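PDB 6KXD: ketosynthase from Streptomyces sp. MSC090213JE08, which is part of the ishigamide ketosynthase/chain length factor of a highly reducing type II polyketide synthase, pairing with a second chain, and probably takes part in polyketide chain assembly. Local coordinates for residues N186-L191 / Y200-A205; A107-E112 / A243-P248. All coordinates share one frame; numbering follows the deposited sequence.

Interaction 1: residues N186-L191 / Y200-A205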
# COMPACT_ATOMS: atom_id res chain seq x y z
N ASN B 186 -6.13 -6.23 9.07
CA ASN B 186 -5.09 -6.59 9.99
C ASN B 186 -4.20 -5.37 10.28
O ASN B 186 -3.72 -5.14 11.42
CB ASN B 186 -4.23 -7.72 9.45
CG ASN B 186 -3.57 -8.45 10.59
OD1 ASN B 186 -4.23 -8.73 11.59
ND2 ASN B 186 -2.32 -8.80 10.39
N TYR B 187 -3.97 -4.57 9.24
CA TYR B 187 -3.23 -3.37 9.39
C TYR B 187 -3.91 -2.46 10.44
O TYR B 187 -3.26 -1.97 11.39
CB TYR B 187 -3.10 -2.73 8.00
CG TYR B 187 -2.37 -1.42 7.99
CD1 TYR B 187 -1.00 -1.36 7.81
CD2 TYR B 187 -3.04 -0.23 8.16
CE1 TYR B 187 -0.33 -0.16 7.76
CE2 TYR B 187 -2.37 0.97 8.15
CZ TYR B 187 -1.01 1.02 7.98
OH TYR B 187 -0.33 2.22 7.94
N ALA B 188 -5.19 -2.23 10.25
CA ALA B 188 -5.99 -1.37 11.18
C ALA B 188 -5.90 -1.95 12.60
O ALA B 188 -5.67 -1.21 13.56
CB ALA B 188 -7.39 -1.34 10.72
N ARG B 189 -6.10 -3.25 12.71
CA ARG B 189 -6.08 -3.94 13.96
C ARG B 189 -4.75 -3.66 14.66
O ARG B 189 -4.73 -3.33 15.83
CB ARG B 189 -6.29 -5.45 13.77
CG ARG B 189 -6.11 -6.23 15.07
CD ARG B 189 -6.36 -7.70 14.82
NE ARG B 189 -5.20 -8.33 14.18
CZ ARG B 189 -4.06 -8.62 14.80
NH1 ARG B 189 -3.99 -8.51 16.12
NH2 ARG B 189 -3.00 -9.02 14.11
N ARG B 190 -3.64 -3.81 13.93
CA ARG B 190 -2.33 -3.60 14.52
C ARG B 190 -2.11 -2.15 14.92
O ARG B 190 -1.72 -1.87 16.03
CB ARG B 190 -1.25 -4.02 13.54
CG ARG B 190 -1.19 -5.52 13.40
CD ARG B 190 0.21 -5.97 13.51
NE ARG B 190 0.21 -7.42 13.54
CZ ARG B 190 0.54 -8.20 12.52
NH1 ARG B 190 0.93 -7.70 11.35
NH2 ARG B 190 0.46 -9.51 12.72
N LEU B 191 -2.40 -1.20 14.02
CA LEU B 191 -2.21 0.22 14.34
C LEU B 191 -3.08 0.65 15.52
O LEU B 191 -2.61 1.45 16.35
CB LEU B 191 -2.43 1.11 13.11
CG LEU B 191 -1.13 1.38 12.37
CD1 LEU B 191 -0.55 0.12 11.73
CD2 LEU B 191 -1.30 2.47 11.32
N TYR B 200 -11.23 3.17 12.96
CA TYR B 200 -10.71 2.95 11.63
C TYR B 200 -11.85 2.72 10.68
O TYR B 200 -12.79 1.99 10.98
CB TYR B 200 -9.80 1.73 11.54
CG TYR B 200 -8.38 2.07 11.20
CD1 TYR B 200 -7.99 2.38 9.89
CD2 TYR B 200 -7.43 2.11 12.19
CE1 TYR B 200 -6.67 2.71 9.61
CE2 TYR B 200 -6.11 2.43 11.92
CZ TYR B 200 -5.73 2.72 10.63
OH TYR B 200 -4.42 3.05 10.45
N LEU B 201 -11.74 3.36 9.51
CA LEU B 201 -12.49 3.04 8.33
C LEU B 201 -11.63 2.07 7.55
O LEU B 201 -10.52 2.41 7.24
CB LEU B 201 -12.69 4.26 7.45
CG LEU B 201 -13.83 5.22 7.73
CD1 LEU B 201 -13.40 6.20 8.77
CD2 LEU B 201 -14.20 5.95 6.44
N VAL B 202 -12.11 0.85 7.37
CA VAL B 202 -11.29 -0.21 6.81
C VAL B 202 -12.10 -0.77 5.67
O VAL B 202 -13.30 -1.13 5.85
CB VAL B 202 -11.05 -1.37 7.78
CG1 VAL B 202 -10.17 -2.46 7.16
CG2 VAL B 202 -10.48 -0.90 9.09
N GLY B 203 -11.45 -1.03 4.54
CA GLY B 203 -12.22 -1.73 3.55
C GLY B 203 -11.43 -1.90 2.31
O GLY B 203 -10.19 -1.78 2.36
N SER B 204 -12.12 -2.19 1.22
CA SER B 204 -11.39 -2.41 0.01
C SER B 204 -12.31 -2.12 -1.15
O SER B 204 -13.55 -2.10 -0.97
CB SER B 204 -10.79 -3.80 0.07
OG SER B 204 -11.80 -4.80 0.07
N ALA B 205 -11.74 -1.94 -2.37
CA ALA B 205 -12.55 -1.45 -3.46
C ALA B 205 -11.95 -1.87 -4.79
O ALA B 205 -10.74 -1.88 -4.91
CB ALA B 205 -12.65 0.05 -3.41

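Interaction 2: residues A107-E112 / A243-P248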
# COMPACT_ATOMS: atom_id res chain seq x y z
N ALA B 107 -23.38 9.95 11.52
CA ALA B 107 -23.67 8.80 12.35
C ALA B 107 -22.44 8.39 13.15
O ALA B 107 -22.57 7.77 14.21
CB ALA B 107 -24.17 7.65 11.52
N VAL B 108 -21.24 8.70 12.64
CA VAL B 108 -20.04 8.26 13.27
C VAL B 108 -19.21 9.50 13.60
O VAL B 108 -18.95 10.30 12.74
CB VAL B 108 -19.25 7.31 12.34
CG1 VAL B 108 -17.86 7.06 12.88
CG2 VAL B 108 -20.01 6.03 12.09
N ALA B 109 -18.82 9.62 14.86
CA ALA B 109 -17.97 10.70 15.30
C ALA B 109 -16.55 10.33 14.89
O ALA B 109 -16.04 9.31 15.31
CB ALA B 109 -18.07 10.88 16.79
N THR B 110 -15.97 11.13 14.03
CA THR B 110 -14.58 10.90 13.64
C THR B 110 -13.73 12.04 14.18
O THR B 110 -14.22 13.12 14.49
CB THR B 110 -14.47 10.77 12.12
OG1 THR B 110 -14.96 11.99 11.58
CG2 THR B 110 -15.24 9.61 11.52
N ASP B 111 -12.45 11.76 14.33
CA ASP B 111 -11.50 12.79 14.71
C ASP B 111 -10.15 12.47 14.07
O ASP B 111 -10.03 11.56 13.26
CB ASP B 111 -11.44 12.90 16.23
CG ASP B 111 -11.09 11.62 16.96
OD1 ASP B 111 -10.42 10.72 16.38
OD2 ASP B 111 -11.49 11.51 18.14
N GLU B 112 -9.11 13.18 14.52
CA GLU B 112 -7.80 13.02 14.02
C GLU B 112 -7.21 11.66 14.40
O GLU B 112 -6.13 11.35 13.93
CB GLU B 112 -6.96 14.22 14.50
CG GLU B 112 -6.58 14.19 15.98
CD GLU B 112 -7.70 14.56 16.94
OE1 GLU B 112 -8.81 15.00 16.46
OE2 GLU B 112 -7.50 14.37 18.18
N ALA B 243 -13.93 0.84 23.99
CA ALA B 243 -14.21 2.23 23.76
C ALA B 243 -15.35 2.40 22.75
O ALA B 243 -15.70 3.51 22.41
CB ALA B 243 -12.94 2.91 23.30
N ALA B 244 -15.93 1.29 22.27
CA ALA B 244 -16.85 1.35 21.14
C ALA B 244 -18.02 2.27 21.48
O ALA B 244 -18.68 2.07 22.48
CB ALA B 244 -17.32 -0.03 20.77
N GLU B 245 -18.25 3.24 20.58
CA GLU B 245 -19.25 4.29 20.71
C GLU B 245 -20.55 3.88 20.02
O GLU B 245 -21.55 4.59 20.13
CB GLU B 245 -18.71 5.59 20.10
CG GLU B 245 -17.35 5.97 20.66
CD GLU B 245 -16.80 7.32 20.22
OE1 GLU B 245 -17.18 7.81 19.13
OE2 GLU B 245 -15.97 7.86 20.98
N ARG B 246 -20.52 2.76 19.30
CA ARG B 246 -21.72 2.18 18.72
C ARG B 246 -21.70 0.68 18.99
O ARG B 246 -20.65 0.10 19.23
CB ARG B 246 -21.83 2.53 17.23
CG ARG B 246 -22.65 3.79 16.98
CD ARG B 246 -22.17 4.60 15.80
NE ARG B 246 -21.95 3.74 14.65
CZ ARG B 246 -22.89 3.38 13.79
NH1 ARG B 246 -24.11 3.87 13.89
NH2 ARG B 246 -22.59 2.51 12.84
N PRO B 247 -22.87 0.00 19.02
CA PRO B 247 -22.91 -1.41 19.40
C PRO B 247 -22.08 -2.22 18.40
O PRO B 247 -22.17 -2.03 17.18
CB PRO B 247 -24.39 -1.82 19.37
CG PRO B 247 -25.13 -0.67 18.68
CD PRO B 247 -24.21 0.54 18.71
N PRO B 248 -21.23 -3.14 18.89
CA PRO B 248 -20.47 -4.03 18.03
C PRO B 248 -21.36 -5.01 17.26
O PRO B 248 -22.28 -5.63 17.84
CB PRO B 248 -19.48 -4.73 18.98
CG PRO B 248 -20.14 -4.61 20.33
CD PRO B 248 -20.86 -3.28 20.30
O HOH W 1 -19.10 7.36 16.56

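Interaction 1: residues N186-L191 / Y200-A205
Helix 186-191 runs nearly antiparallel to strand 200-205, at 163° with the axes 9.1 Å apart, and Ala188 and Tyr200 are where the two backbones come nearest. The Ala188 methyl sits over one face of the Tyr200 ring, a CH-pi contact with CB 3.8 Å from the ring centroid and displaced toward the CG rim. That same methyl meets CG2 of Val202 at 3.5 Å, so it is wedged between two residues of one strand face. In the layered thiolase fold of ketosynthases, helix 180-193 is buried against the sheet containing strand 199-206. The phenol end of Tyr200 crosses Leu191, whose CD2 lies 3.3 Å from OH, and also passes CE2 of Tyr187. The Tyr187 ring, swung away from the backbone N (chi1 178°), extends past this point, and its OH hydrogen-bonds Thr172 OG1, while Leu191 CD1 lies over the ring centre. A serine in place of Tyr200 would probably leave a gap under Ala188 and take away the phenol end that Leu191 CD2 packs on. On the far side of the helix, Arg189 NE and NH2 grip Asn186 OD1 side-on, and NH2 also forms a salt bridge with Glu188 of the partner ketosynthase chain.

Interaction 2: residues A107-E112 / A243-P248
Ala107 meets Arg246 mainly through its backbone: its carbonyl O lies 3.6 Å from Arg246 CD, while its methyl stays at the margin, 4.5 Å from NH1. Val108 comes next and supplies the apolar part. Its CG2 lies over one face of the Arg246 guanidinium, 3.9 Å from NE, and the two side chains cross at about a right angle. Arg246 reaches this place because its chain bends at chi2 (146°) and again at chi3 (48°), turning a guanidinium face to the valine; Thr23 of strand 20-29 also touches the Arg246 side chain. The arrangement buries NE without giving it a polar partner in the model. At Ala109 the contact passes to Glu245. The alanine methyl stands 4.0 Å from Glu245 OE1, and a water links the two residues, accepting from Ala109 N at 2.8 Å and donating to Glu245 OE1 at 3.2 Å. Lys199 adds weak links nearby, a long ion pair with Glu245 OE1 and a weak hydrogen bond to Ala109 O. Neither segment has regular secondary structure: this is partly water-bridged packing of two surface loops at the edge of the thiolase fold, one leading into strand 114-119 and the other joining strands 229-240 and 250-259.

In the fold
Along the chain the order is 107-112, 186-191, 200-205, 243-248, so interaction 1 falls wholly between the two halves of interaction 2. Their centres are 15 Å apart and their nearest atoms about 5 Å, without touching. What joins them is strand pairing: strand 199-206, half of interaction 1, pairs parallel with strand 114-119 and antiparallel with strand 229-240, and the loops of interaction 2 lie just before the first and just after the second. Lys199, at the start of strand 199-206, lies near both loops. Interaction 1 belongs to the buried helix-sheet core near the partner chain, interaction 2 to the solvent-facing end of the same strands.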